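Long-range contacts in chorismate synthase (Campylobacter jejuni, PDB 1SQ1), which probably catalyses the FMNH2-dependent anti-1,4-elimination of phosphate from 5-enolpyruvylshikimate-3-phosphate to give chorismate, the last step of the chorismate pathway: residues Ala62-Gly67 with Ile78-Phe83; Val32-Glu37 with Ser66-Gly71; Val129-Gly134 with Ser333-Leu338; Thr6-Thr11 with Val339-Leu344. All blocks are in the same frame, centred on the assembly; numbering follows the deposited sequence.

Contact 1: Ala62-Gly67 with Ile78-Phe83; sequences AQVLSG and IAIVVF. With SO4 (sulfate ion), chain C.
Ala62 and Val64 send their side chains to the same side of the sheet as Ile80 and Val82, while Gln63 and Val81 share the other side, so this pair of strands illustrates how an antiparallel edge sorts its residues by face. On the first side the methyl of Ala62 lies against one branch of Val82, CB to CG2 at 3.6 Å; that branch is set anti to the carbonyl carbon of Val82, which lays it against Ala62. Val64 meets Ile80 more loosely, CG2 to CD1 at 4.4 Å. Helix 36-45 packs on this side through Leu39 and Leu43, and helix 128-143 through Val137 and Val129. On the other side the end of Leu65 slants across Val81.

Gln63 and Val81 form a hydrogen-bonded pair: Gln63 N donates to Val81 O at 2.8 Å, and Val81 N returns a longer bond to Gln63 O from well above its carbonyl plane. Past the strand end, Leu65 N still donates to Ala79 O. Ser66 OG has its hydrogen bond with Pro77 O, and Gly67 N gives a weak one to a sulfate ion, probably from the crystallisation liquor, which Thr74 of the same chain and Ser124 of a second subunit also bind. Strand 62-64 forms one border, within the chain, of a five-stranded antiparallel sheet backed by helices, an element of the alpha/beta chorismate synthase fold.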
loop_
_atom_site.group_PDB
_atom_site.type_symbol
_atom_site.label_atom_id
_atom_site.label_comp_id
_atom_site.label_asym_id
_atom_site.label_seq_id
_atom_site.Cartn_x
_atom_site.Cartn_y
_atom_site.Cartn_z
ATOM N N ALA A 62 -2.865 17.378 -24.707
ATOM C CA ALA A 62 -2.030 16.583 -23.804
ATOM C C ALA A 62 -0.561 16.599 -24.203
ATOM O O ALA A 62 -0.225 16.378 -25.363
ATOM C CB ALA A 62 -2.538 15.137 -23.765
ATOM N N GLN A 63 0.311 16.854 -23.235
ATOM C CA GLN A 63 1.743 16.882 -23.503
ATOM C C GLN A 63 2.500 15.818 -22.694
ATOM O O GLN A 63 2.809 16.009 -21.516
ATOM C CB GLN A 63 2.311 18.269 -23.194
ATOM C CG GLN A 63 3.701 18.482 -23.774
ATOM C CD GLN A 63 4.280 19.859 -23.465
ATOM O OE1 GLN A 63 3.667 20.886 -23.768
ATOM N NE2 GLN A 63 5.475 19.883 -22.868
ATOM N N VAL A 64 2.784 14.692 -23.336
ATOM C CA VAL A 64 3.505 13.610 -22.687
ATOM C C VAL A 64 4.881 14.083 -22.239
ATOM O O VAL A 64 5.718 14.429 -23.070
ATOM C CB VAL A 64 3.700 12.435 -23.641
ATOM C CG1 VAL A 64 4.410 11.302 -22.920
ATOM C CG2 VAL A 64 2.368 11.993 -24.183
ATOM N N LEU A 65 5.120 14.082 -20.931
ATOM C CA LEU A 65 6.403 14.525 -20.399
ATOM C C LEU A 65 7.499 13.462 -20.292
ATOM O O LEU A 65 8.682 13.796 -20.340
ATOM C CB LEU A 65 6.207 15.162 -19.025
ATOM C CG LEU A 65 5.302 16.388 -18.961
ATOM C CD1 LEU A 65 5.478 17.046 -17.598
ATOM C CD2 LEU A 65 5.663 17.374 -20.071
ATOM N N SER A 66 7.125 12.194 -20.150
ATOM C CA SER A 66 8.126 11.136 -20.002
ATOM C C SER A 66 7.531 9.741 -20.092
ATOM O O SER A 66 6.363 9.569 -20.436
ATOM C CB SER A 66 8.812 11.267 -18.646
ATOM O OG SER A 66 7.867 11.117 -17.601
ATOM N N GLY A 67 8.350 8.748 -19.763
ATOM C CA GLY A 67 7.903 7.370 -19.792
ATOM C C GLY A 67 7.848 6.786 -21.186
ATOM O O GLY A 67 7.607 5.586 -21.358
ATOM N N ILE A 78 5.009 7.649 -16.687
ATOM C CA ILE A 78 4.636 8.460 -17.837
ATOM C C ILE A 78 3.962 9.749 -17.403
ATOM O O ILE A 78 2.762 9.771 -17.180
ATOM C CB ILE A 78 3.676 7.660 -18.736
ATOM C CG1 ILE A 78 4.367 6.374 -19.176
ATOM C CG2 ILE A 78 3.245 8.484 -19.931
ATOM C CD1 ILE A 78 3.465 5.412 -19.863
ATOM N N ALA A 79 4.719 10.830 -17.277
ATOM C CA ALA A 79 4.096 12.079 -16.860
ATOM C C ALA A 79 3.367 12.738 -18.027
ATOM O O ALA A 79 3.802 12.656 -19.175
ATOM C CB ALA A 79 5.133 13.029 -16.274
ATOM N N ILE A 80 2.243 13.381 -17.724
ATOM C CA ILE A 80 1.442 14.052 -18.742
ATOM C C ILE A 80 0.795 15.310 -18.171
ATOM O O ILE A 80 0.367 15.337 -17.015
ATOM C CB ILE A 80 0.330 13.124 -19.297
ATOM C CG1 ILE A 80 0.955 11.872 -19.937
ATOM C CG2 ILE A 80 -0.515 13.890 -20.297
ATOM C CD1 ILE A 80 -0.033 10.939 -20.642
ATOM N N VAL A 81 0.738 16.356 -18.988
ATOM C CA VAL A 81 0.141 17.616 -18.569
ATOM C C VAL A 81 -0.795 18.078 -19.674
ATOM O O VAL A 81 -0.425 18.077 -20.851
ATOM C CB VAL A 81 1.206 18.713 -18.342
ATOM C CG1 VAL A 81 0.577 19.895 -17.623
ATOM C CG2 VAL A 81 2.365 18.164 -17.540
ATOM N N VAL A 82 -2.005 18.472 -19.294
ATOM C CA VAL A 82 -3.001 18.922 -20.253
ATOM C C VAL A 82 -3.484 20.317 -19.900
ATOM O O VAL A 82 -3.765 20.596 -18.744
ATOM C CB VAL A 82 -4.199 17.964 -20.274
ATOM C CG1 VAL A 82 -5.231 18.447 -21.265
ATOM C CG2 VAL A 82 -3.732 16.568 -20.638
ATOM N N PHE A 83 -3.570 21.191 -20.901
ATOM C CA PHE A 83 -4.023 22.568 -20.697
ATOM C C PHE A 83 -5.455 22.784 -21.187
ATOM O O PHE A 83 -5.877 23.917 -21.446
ATOM C CB PHE A 83 -3.094 23.556 -21.416
ATOM C CG PHE A 83 -1.688 23.566 -20.887
ATOM C CD1 PHE A 83 -0.755 22.626 -21.329
ATOM C CD2 PHE A 83 -1.300 24.500 -19.926
ATOM C CE1 PHE A 83 0.552 22.612 -20.820
ATOM C CE2 PHE A 83 0.004 24.499 -19.407
ATOM C CZ PHE A 83 0.932 23.551 -19.856
HETATM S S SO4 C . 12.002 8.551 -19.890
HETATM O O1 SO4 C . 11.002 9.212 -20.766
HETATM O O2 SO4 C . 13.222 8.257 -20.693
HETATM O O3 SO4 C . 12.341 9.463 -18.761
HETATM O O4 SO4 C . 11.440 7.277 -19.358
#

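Contact 2: Val32-Glu37 with Ser66-Gly71; sequences VKFDEE and SGVFEG. With SO4 (sulfate ion), chain C.
Phe34 makes both of the principal contacts here, one through its backbone and one through its ring. Its amide N donates to Gly71 O at 2.7 Å, a fairly straight bond (163° at the hydrogen) whose donor is somewhat tilted from the carbonyl plane. Its ring receives Val68: the CG1 methyl sits over one face, 3.9 Å from the centroid of the Phe34 ring and 28° off the normal, a CH-pi contact displaced toward the CG and CD2 side. The nearest pair is Val68 CG1 and Phe34 CD2, at 3.5 Å, and the two side chains run at about a right angle to each other. Phe34 carries its ring anti to its own backbone N (chi1 -168°), and Val68 turns CG1 anti to its carbonyl carbon, which presents that methyl to the ring.

Around this first shell, Val64 of strand 62-64 touches the Phe34 ring, and Val137 and Met140 of helix 128-143 also pack on the Phe34 side chain. Gly71 adopts a positive phi at the turn between the short strands 68-69 and 72-73, and its carbonyl there points to Phe34. A further backbone bond joins Val32 to Thr73, extending the attachment beyond the turn. Further along the chain Asp35 occupies the N-cap of helix 36-45, its OD2 accepting from Phe38 N, while Lys33 NZ makes a long salt bridge to the same carboxylate. The whole is a small, weakly bonded hairpin fastened to the segment leading into a capped helix, with an aromatic ring reaching from that segment into the hydrophobic layer between sheet and helix.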
loop_
_atom_site.group_PDB
_atom_site.type_symbol
_atom_site.label_atom_id
_atom_site.label_comp_id
_atom_site.label_asym_id
_atom_site.label_seq_id
_atom_site.Cartn_x
_atom_site.Cartn_y
_atom_site.Cartn_z
ATOM N N VAL A 32 5.685 -0.572 -25.310
ATOM C CA VAL A 32 4.267 -0.512 -25.653
ATOM C C VAL A 32 4.083 0.631 -26.643
ATOM O O VAL A 32 4.499 1.774 -26.395
ATOM C CB VAL A 32 3.341 -0.294 -24.412
ATOM C CG1 VAL A 32 1.905 -0.067 -24.877
ATOM C CG2 VAL A 32 3.362 -1.533 -23.508
ATOM N N LYS A 33 3.484 0.298 -27.781
ATOM C CA LYS A 33 3.253 1.267 -28.836
ATOM C C LYS A 33 2.423 2.402 -28.240
ATOM O O LYS A 33 1.253 2.230 -27.913
ATOM C CB LYS A 33 2.526 0.582 -30.004
ATOM C CG LYS A 33 2.478 1.396 -31.294
ATOM C CD LYS A 33 1.304 2.371 -31.286
ATOM C CE LYS A 33 1.534 3.591 -32.204
ATOM N NZ LYS A 33 0.307 4.481 -32.282
ATOM N N PHE A 34 3.040 3.563 -28.075
ATOM C CA PHE A 34 2.333 4.694 -27.502
ATOM C C PHE A 34 1.621 5.522 -28.572
ATOM O O PHE A 34 2.240 6.319 -29.279
ATOM C CB PHE A 34 3.306 5.561 -26.699
ATOM C CG PHE A 34 2.632 6.587 -25.835
ATOM C CD1 PHE A 34 2.381 7.868 -26.317
ATOM C CD2 PHE A 34 2.235 6.268 -24.536
ATOM C CE1 PHE A 34 1.752 8.819 -25.521
ATOM C CE2 PHE A 34 1.603 7.211 -23.729
ATOM C CZ PHE A 34 1.362 8.492 -24.223
ATOM N N ASP A 35 0.313 5.319 -28.683
ATOM C CA ASP A 35 -0.508 6.033 -29.652
ATOM C C ASP A 35 -0.961 7.360 -29.064
ATOM O O ASP A 35 -2.085 7.469 -28.568
ATOM C CB ASP A 35 -1.730 5.189 -30.019
ATOM C CG ASP A 35 -2.621 5.861 -31.044
ATOM O OD1 ASP A 35 -3.686 5.288 -31.364
ATOM O OD2 ASP A 35 -2.259 6.954 -31.531
ATOM N N GLU A 36 -0.090 8.367 -29.133
ATOM C CA GLU A 36 -0.407 9.679 -28.582
ATOM C C GLU A 36 -1.601 10.327 -29.253
ATOM O O GLU A 36 -2.057 11.383 -28.829
ATOM C CB GLU A 36 0.798 10.612 -28.674
ATOM C CG GLU A 36 0.703 11.783 -27.702
ATOM C CD GLU A 36 2.010 12.552 -27.559
ATOM O OE1 GLU A 36 3.076 11.908 -27.395
ATOM O OE2 GLU A 36 1.969 13.804 -27.586
ATOM N N GLU A 37 -2.108 9.692 -30.301
ATOM C CA GLU A 37 -3.262 10.217 -31.013
ATOM C C GLU A 37 -4.497 9.750 -30.271
ATOM O O GLU A 37 -5.347 10.553 -29.891
ATOM C CB GLU A 37 -3.282 9.700 -32.453
ATOM C CG GLU A 37 -4.350 10.351 -33.316
ATOM C CD GLU A 37 -4.241 9.989 -34.789
ATOM O OE1 GLU A 37 -4.348 8.785 -35.120
ATOM O OE2 GLU A 37 -4.054 10.918 -35.612
ATOM N N SER A 66 7.125 12.194 -20.150
ATOM C CA SER A 66 8.126 11.136 -20.002
ATOM C C SER A 66 7.531 9.741 -20.092
ATOM O O SER A 66 6.363 9.569 -20.436
ATOM C CB SER A 66 8.812 11.267 -18.646
ATOM O OG SER A 66 7.867 11.117 -17.601
ATOM N N GLY A 67 8.350 8.748 -19.763
ATOM C CA GLY A 67 7.903 7.370 -19.792
ATOM C C GLY A 67 7.848 6.786 -21.186
ATOM O O GLY A 67 7.607 5.586 -21.358
ATOM N N VAL A 68 8.056 7.635 -22.186
ATOM C CA VAL A 68 8.038 7.197 -23.575
ATOM C C VAL A 68 9.203 7.789 -24.354
ATOM O O VAL A 68 9.635 8.916 -24.099
ATOM C CB VAL A 68 6.741 7.602 -24.283
ATOM C CG1 VAL A 68 5.569 6.847 -23.693
ATOM C CG2 VAL A 68 6.536 9.095 -24.156
ATOM N N PHE A 69 9.695 7.009 -25.313
ATOM C CA PHE A 69 10.818 7.398 -26.157
ATOM C C PHE A 69 10.777 6.638 -27.488
ATOM O O PHE A 69 10.810 5.405 -27.502
ATOM C CB PHE A 69 12.133 7.097 -25.439
ATOM C CG PHE A 69 13.337 7.252 -26.309
ATOM C CD1 PHE A 69 14.306 6.249 -26.365
ATOM C CD2 PHE A 69 13.499 8.397 -27.090
ATOM C CE1 PHE A 69 15.418 6.375 -27.189
ATOM C CE2 PHE A 69 14.602 8.539 -27.917
ATOM C CZ PHE A 69 15.570 7.524 -27.968
ATOM N N GLU A 70 10.720 7.376 -28.596
ATOM C CA GLU A 70 10.660 6.784 -29.936
ATOM C C GLU A 70 9.352 6.025 -30.188
ATOM O O GLU A 70 9.350 4.972 -30.834
ATOM C CB GLU A 70 11.834 5.823 -30.175
ATOM C CG GLU A 70 13.203 6.463 -30.397
ATOM C CD GLU A 70 14.286 5.415 -30.661
ATOM O OE1 GLU A 70 14.466 4.511 -29.808
ATOM O OE2 GLU A 70 14.960 5.499 -31.715
ATOM N N GLY A 71 8.246 6.551 -29.667
ATOM C CA GLY A 71 6.949 5.916 -29.869
ATOM C C GLY A 71 6.599 4.750 -28.960
ATOM O O GLY A 71 5.474 4.249 -29.002
HETATM S S SO4 C . 12.002 8.551 -19.890
HETATM O O1 SO4 C . 11.002 9.212 -20.766
HETATM O O2 SO4 C . 13.222 8.257 -20.693
HETATM O O3 SO4 C . 12.341 9.463 -18.761
HETATM O O4 SO4 C . 11.440 7.277 -19.358
#

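Contact 3: Val129-Gly134 with Ser333-Leu338; sequences VARVAG and SAMVRL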
loop_
_atom_site.group_PDB
_atom_site.type_symbol
_atom_site.label_atom_id
_atom_site.label_comp_id
_atom_site.label_asym_id
_atom_site.label_seq_id
_atom_site.Cartn_x
_atom_site.Cartn_y
_atom_site.Cartn_z
ATOM N N VAL A 129 -10.285 15.432 -16.450
ATOM C CA VAL A 129 -9.331 15.486 -17.563
ATOM C C VAL A 129 -8.181 14.502 -17.349
ATOM O O VAL A 129 -7.775 13.784 -18.268
ATOM C CB VAL A 129 -8.730 16.894 -17.717
ATOM C CG1 VAL A 129 -7.699 16.902 -18.842
ATOM C CG2 VAL A 129 -9.831 17.895 -17.991
ATOM N N ALA A 130 -7.654 14.489 -16.129
ATOM C CA ALA A 130 -6.564 13.598 -15.778
ATOM C C ALA A 130 -7.016 12.135 -15.867
ATOM O O ALA A 130 -6.391 11.337 -16.560
ATOM C CB ALA A 130 -6.063 13.924 -14.374
ATOM N N ARG A 131 -8.106 11.791 -15.187
ATOM C CA ARG A 131 -8.607 10.422 -15.195
ATOM C C ARG A 131 -8.683 9.893 -16.618
ATOM O O ARG A 131 -8.372 8.732 -16.872
ATOM C CB ARG A 131 -9.987 10.366 -14.543
ATOM C CG ARG A 131 -10.122 11.278 -13.322
ATOM C CD ARG A 131 -11.529 11.270 -12.730
ATOM N NE ARG A 131 -11.835 10.039 -12.011
ATOM C CZ ARG A 131 -12.040 9.966 -10.702
ATOM N NH1 ARG A 131 -12.314 8.796 -10.136
ATOM N NH2 ARG A 131 -11.979 11.061 -9.957
ATOM N N VAL A 132 -9.102 10.748 -17.549
ATOM C CA VAL A 132 -9.199 10.361 -18.959
ATOM C C VAL A 132 -7.801 10.119 -19.564
ATOM O O VAL A 132 -7.548 9.058 -20.141
ATOM C CB VAL A 132 -9.943 11.442 -19.781
ATOM C CG1 VAL A 132 -10.042 11.028 -21.247
ATOM C CG2 VAL A 132 -11.326 11.648 -19.206
ATOM N N ALA A 133 -6.894 11.084 -19.433
ATOM C CA ALA A 133 -5.548 10.898 -19.963
ATOM C C ALA A 133 -5.004 9.552 -19.490
ATOM O O ALA A 133 -4.647 8.693 -20.301
ATOM C CB ALA A 133 -4.634 12.014 -19.494
ATOM N N GLY A 134 -4.951 9.379 -18.170
ATOM C CA GLY A 134 -4.450 8.148 -17.581
ATOM C C GLY A 134 -5.103 6.892 -18.130
ATOM O O GLY A 134 -4.412 5.933 -18.471
ATOM N N SER A 333 -15.287 5.053 -18.638
ATOM C CA SER A 333 -14.466 4.198 -19.493
ATOM C C SER A 333 -13.023 4.203 -19.008
ATOM O O SER A 333 -12.444 3.149 -18.761
ATOM C CB SER A 333 -14.510 4.660 -20.953
ATOM O OG SER A 333 -15.658 4.156 -21.616
ATOM N N ALA A 334 -12.453 5.400 -18.867
ATOM C CA ALA A 334 -11.076 5.550 -18.410
ATOM C C ALA A 334 -10.829 4.757 -17.132
ATOM O O ALA A 334 -9.866 4.003 -17.045
ATOM C CB ALA A 334 -10.760 7.022 -18.184
HETATM N N MSE A 335 -11.707 4.925 -16.147
HETATM C CA MSE A 335 -11.580 4.217 -14.882
HETATM C C MSE A 335 -11.605 2.701 -15.041
HETATM O O MSE A 335 -10.794 1.997 -14.430
HETATM C CB MSE A 335 -12.684 4.636 -13.899
HETATM C CG MSE A 335 -12.617 6.075 -13.426
HETATM SE SE MSE A 335 -10.862 6.640 -12.822
HETATM C CE MSE A 335 -10.646 5.526 -11.244
ATOM N N VAL A 336 -12.533 2.186 -15.841
ATOM C CA VAL A 336 -12.599 0.740 -16.027
ATOM C C VAL A 336 -11.348 0.286 -16.762
ATOM O O VAL A 336 -10.905 -0.852 -16.629
ATOM C CB VAL A 336 -13.845 0.320 -16.820
ATOM C CG1 VAL A 336 -13.821 -1.174 -17.054
ATOM C CG2 VAL A 336 -15.101 0.706 -16.046
ATOM N N ARG A 337 -10.759 1.202 -17.515
ATOM C CA ARG A 337 -9.551 0.909 -18.257
ATOM C C ARG A 337 -8.435 0.702 -17.244
ATOM O O ARG A 337 -7.839 -0.375 -17.195
ATOM C CB ARG A 337 -9.191 2.078 -19.161
ATOM C CG ARG A 337 -8.797 1.682 -20.556
ATOM C CD ARG A 337 -9.975 1.759 -21.520
ATOM N NE ARG A 337 -10.219 3.113 -22.014
ATOM C CZ ARG A 337 -10.816 3.363 -23.180
ATOM N NH1 ARG A 337 -11.210 2.348 -23.953
ATOM N NH2 ARG A 337 -11.035 4.611 -23.577
ATOM N N LEU A 338 -8.164 1.735 -16.438
ATOM C CA LEU A 338 -7.109 1.677 -15.425
ATOM C C LEU A 338 -7.177 0.401 -14.595
ATOM O O LEU A 338 -6.177 -0.297 -14.423
ATOM C CB LEU A 338 -7.189 2.892 -14.503
ATOM C CG LEU A 338 -6.793 4.244 -15.114
ATOM C CD1 LEU A 338 -7.481 5.334 -14.339
ATOM C CD2 LEU A 338 -5.283 4.457 -15.092
#
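Two bent side chains bring Arg131 and Met335, a selenomethionine in this crystal, into contact. Met335 starts with CG anti to its carbonyl carbon (chi1 -66°), turns at chi2, which brings SE round to the neighbouring helix, and turns again at chi3, which sets CE beside Arg131 NH1; Arg131 bends at chi3 (73°), bringing its guanidinium across. The two chains meet at a slant, with Met335 SE at the guanidinium's edge and near its plane, 3.6 Å from Arg131 NE. Met335 CE lies 3.8 Å from Arg131 NH1.

Where the backbones approach most closely, at Val132 and Ala334, a small residue faces the partner helix. Ala334 directs CB over Arg131 O and 3.8 Å from Val132 CA. One turn on, Leu338 lays CD2 against the backbone of Gly134, 3.8 Å from Gly134 O. Alanine and glycine thus accompany an axis separation of 8.2 Å, with the helix segments crossing at 47°.

No hydrogen bond links the two segments, and Tyr223 of a fourth subunit packs on Arg131. Arg131 also lies near Asn238, predicted to bind FMN, and Val132 near Arg46, predicted to bind NADP. Close helix packing is therefore joined to van der Waals contact at the guanidinium's edge, where selenium stands in for the methionine sulfur and some attraction is possible; the counter-charge comes from Glu127, in a salt bridge with Arg131 NH2.

Contact 4: Thr6-Thr11 with Val339-Leu344; sequences TRLKFT and VLADCL
Three backbone amides in succession, those of Thr6, Arg7 and Leu8, donate to the carboxylate of Asp342. Thr6 N meets OD1 of Asp342 on its syn side at 2.9 Å, 16° out of the carboxylate plane. The other oxygen takes two bonds: Arg7 N reaches Asp342 OD2 at 3.1 Å, also syn, whereas Leu8 N comes to Asp342 OD2 at 3.2 Å from far above the plane, on the same face as Arg7 N. With CG anti to the backbone N (chi1 -176°), Asp342 extends its carboxylate from the helix to the turning chain.

Among the charged groups, Lys229 of helix 226-235 forms a salt bridge with Asp342 OD1, so both oxygens are engaged and the buried carboxylate is probably stabilised as an anion. The guanidinium of Arg7 instead leads to a third subunit, where NH1 bonds Leu346 O.

Apolar contact is slight: Leu8 CD1 approaches Ala341 CB at 4.1 Å, and Leu345 and Met28 also touch Leu8.

Three consecutive amides gathered on one carboxylate tie the chain between strands 3-4 and 9-13, the first hairpin of the five-stranded sheet, to the long helix 325-346.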
loop_
_atom_site.group_PDB
_atom_site.type_symbol
_atom_site.label_atom_id
_atom_site.label_comp_id
_atom_site.label_asym_id
_atom_site.label_seq_id
_atom_site.Cartn_x
_atom_site.Cartn_y
_atom_site.Cartn_z
ATOM N N THR A 6 -3.123 -0.933 -7.542
ATOM C CA THR A 6 -2.157 -1.754 -6.813
ATOM C C THR A 6 -0.794 -1.721 -7.504
ATOM O O THR A 6 0.171 -1.208 -6.956
ATOM C CB THR A 6 -2.584 -3.217 -6.755
ATOM O OG1 THR A 6 -3.947 -3.310 -6.335
ATOM C CG2 THR A 6 -1.717 -3.965 -5.784
ATOM N N ARG A 7 -0.725 -2.269 -8.713
ATOM C CA ARG A 7 0.524 -2.312 -9.462
ATOM C C ARG A 7 0.637 -1.180 -10.488
ATOM O O ARG A 7 1.733 -0.672 -10.726
ATOM C CB ARG A 7 0.662 -3.672 -10.158
ATOM C CG ARG A 7 2.033 -3.961 -10.749
ATOM C CD ARG A 7 3.013 -4.416 -9.675
ATOM N NE ARG A 7 4.399 -4.514 -10.147
ATOM C CZ ARG A 7 5.077 -3.515 -10.716
ATOM N NH1 ARG A 7 6.334 -3.687 -11.106
ATOM N NH2 ARG A 7 4.496 -2.340 -10.913
ATOM N N LEU A 8 -0.487 -0.801 -11.100
ATOM C CA LEU A 8 -0.533 0.280 -12.098
ATOM C C LEU A 8 -1.129 1.522 -11.417
ATOM O O LEU A 8 -2.300 1.855 -11.595
ATOM C CB LEU A 8 -1.418 -0.125 -13.283
ATOM C CG LEU A 8 -1.095 0.427 -14.675
ATOM C CD1 LEU A 8 -2.323 1.089 -15.283
ATOM C CD2 LEU A 8 0.062 1.392 -14.595
ATOM N N LYS A 9 -0.298 2.200 -10.637
ATOM C CA LYS A 9 -0.677 3.379 -9.880
ATOM C C LYS A 9 -0.901 4.640 -10.691
ATOM O O LYS A 9 0.015 5.137 -11.319
ATOM C CB LYS A 9 0.395 3.648 -8.831
ATOM C CG LYS A 9 0.617 2.482 -7.902
ATOM C CD LYS A 9 1.415 2.869 -6.677
ATOM C CE LYS A 9 1.474 1.695 -5.734
ATOM N NZ LYS A 9 0.097 1.244 -5.434
ATOM N N PHE A 10 -2.119 5.168 -10.653
ATOM C CA PHE A 10 -2.451 6.396 -11.367
ATOM C C PHE A 10 -2.468 7.549 -10.380
ATOM O O PHE A 10 -3.075 7.441 -9.322
ATOM C CB PHE A 10 -3.822 6.262 -12.023
ATOM C CG PHE A 10 -4.425 7.569 -12.455
ATOM C CD1 PHE A 10 -5.469 8.147 -11.721
ATOM C CD2 PHE A 10 -3.973 8.219 -13.597
ATOM C CE1 PHE A 10 -6.059 9.351 -12.122
ATOM C CE2 PHE A 10 -4.556 9.423 -14.006
ATOM C CZ PHE A 10 -5.601 9.988 -13.266
ATOM N N THR A 11 -1.808 8.649 -10.720
ATOM C CA THR A 11 -1.774 9.800 -9.829
ATOM C C THR A 11 -2.051 11.113 -10.548
ATOM O O THR A 11 -1.405 11.433 -11.551
ATOM C CB THR A 11 -0.408 9.929 -9.125
ATOM O OG1 THR A 11 -0.123 8.716 -8.426
ATOM C CG2 THR A 11 -0.416 11.087 -8.130
ATOM N N VAL A 339 -8.358 0.089 -14.081
ATOM C CA VAL A 339 -8.509 -1.117 -13.284
ATOM C C VAL A 339 -8.060 -2.357 -14.066
ATOM O O VAL A 339 -7.125 -3.044 -13.650
ATOM C CB VAL A 339 -9.965 -1.309 -12.835
ATOM C CG1 VAL A 339 -10.081 -2.549 -11.971
ATOM C CG2 VAL A 339 -10.430 -0.084 -12.070
ATOM N N LEU A 340 -8.714 -2.648 -15.196
ATOM C CA LEU A 340 -8.352 -3.829 -15.992
ATOM C C LEU A 340 -6.861 -3.914 -16.323
ATOM O O LEU A 340 -6.262 -4.985 -16.207
ATOM C CB LEU A 340 -9.161 -3.891 -17.289
ATOM C CG LEU A 340 -10.603 -4.381 -17.117
ATOM C CD1 LEU A 340 -11.301 -4.362 -18.450
ATOM C CD2 LEU A 340 -10.624 -5.772 -16.500
ATOM N N ALA A 341 -6.264 -2.795 -16.723
ATOM C CA ALA A 341 -4.851 -2.782 -17.051
ATOM C C ALA A 341 -4.060 -2.997 -15.782
ATOM O O ALA A 341 -2.876 -3.323 -15.825
ATOM C CB ALA A 341 -4.479 -1.472 -17.673
ATOM N N ASP A 342 -4.713 -2.794 -14.640
ATOM C CA ASP A 342 -4.049 -2.993 -13.356
ATOM C C ASP A 342 -4.105 -4.485 -12.980
ATOM O O ASP A 342 -3.089 -5.058 -12.614
ATOM C CB ASP A 342 -4.700 -2.104 -12.276
ATOM C CG ASP A 342 -3.995 -2.187 -10.914
ATOM O OD1 ASP A 342 -4.551 -1.625 -9.943
ATOM O OD2 ASP A 342 -2.908 -2.801 -10.800
ATOM N N CYS A 343 -5.270 -5.121 -13.102
ATOM C CA CYS A 343 -5.373 -6.544 -12.766
ATOM C C CYS A 343 -4.528 -7.372 -13.716
ATOM O O CYS A 343 -4.033 -8.447 -13.360
ATOM C CB CYS A 343 -6.808 -7.050 -12.886
ATOM S SG CYS A 343 -8.040 -6.118 -11.978
ATOM N N LEU A 344 -4.385 -6.863 -14.936
ATOM C CA LEU A 344 -3.627 -7.531 -15.988
ATOM C C LEU A 344 -2.171 -7.729 -15.561
ATOM O O LEU A 344 -1.567 -8.768 -15.843
ATOM C CB LEU A 344 -3.720 -6.697 -17.277
ATOM C CG LEU A 344 -3.483 -7.358 -18.633
ATOM C CD1 LEU A 344 -3.906 -6.417 -19.743
ATOM C CD2 LEU A 344 -2.038 -7.713 -18.755
#

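Taken together, the four contacts show chemistry following position. Contact 3, its centre about 7 Å from the chain centre, is wholly buried and joins two helices without a hydrogen bond; contact 4, its centre about 12 Å from the chain centre and also buried, depends on a buried carboxylate bound by backbone amides. Both use helix 325-346, and Phe10 from contact 4 packs on Arg131 and Gly134 of contact 3. Contacts 1 and 2 lie farther out, with centres about 21 Å from that of the chain, and share Ser66 and Gly67. The first is mostly buried and relies on strand pairing, the second is partly exposed and has one backbone bond. Contacts 1 and 4 reach the same five-stranded sheet.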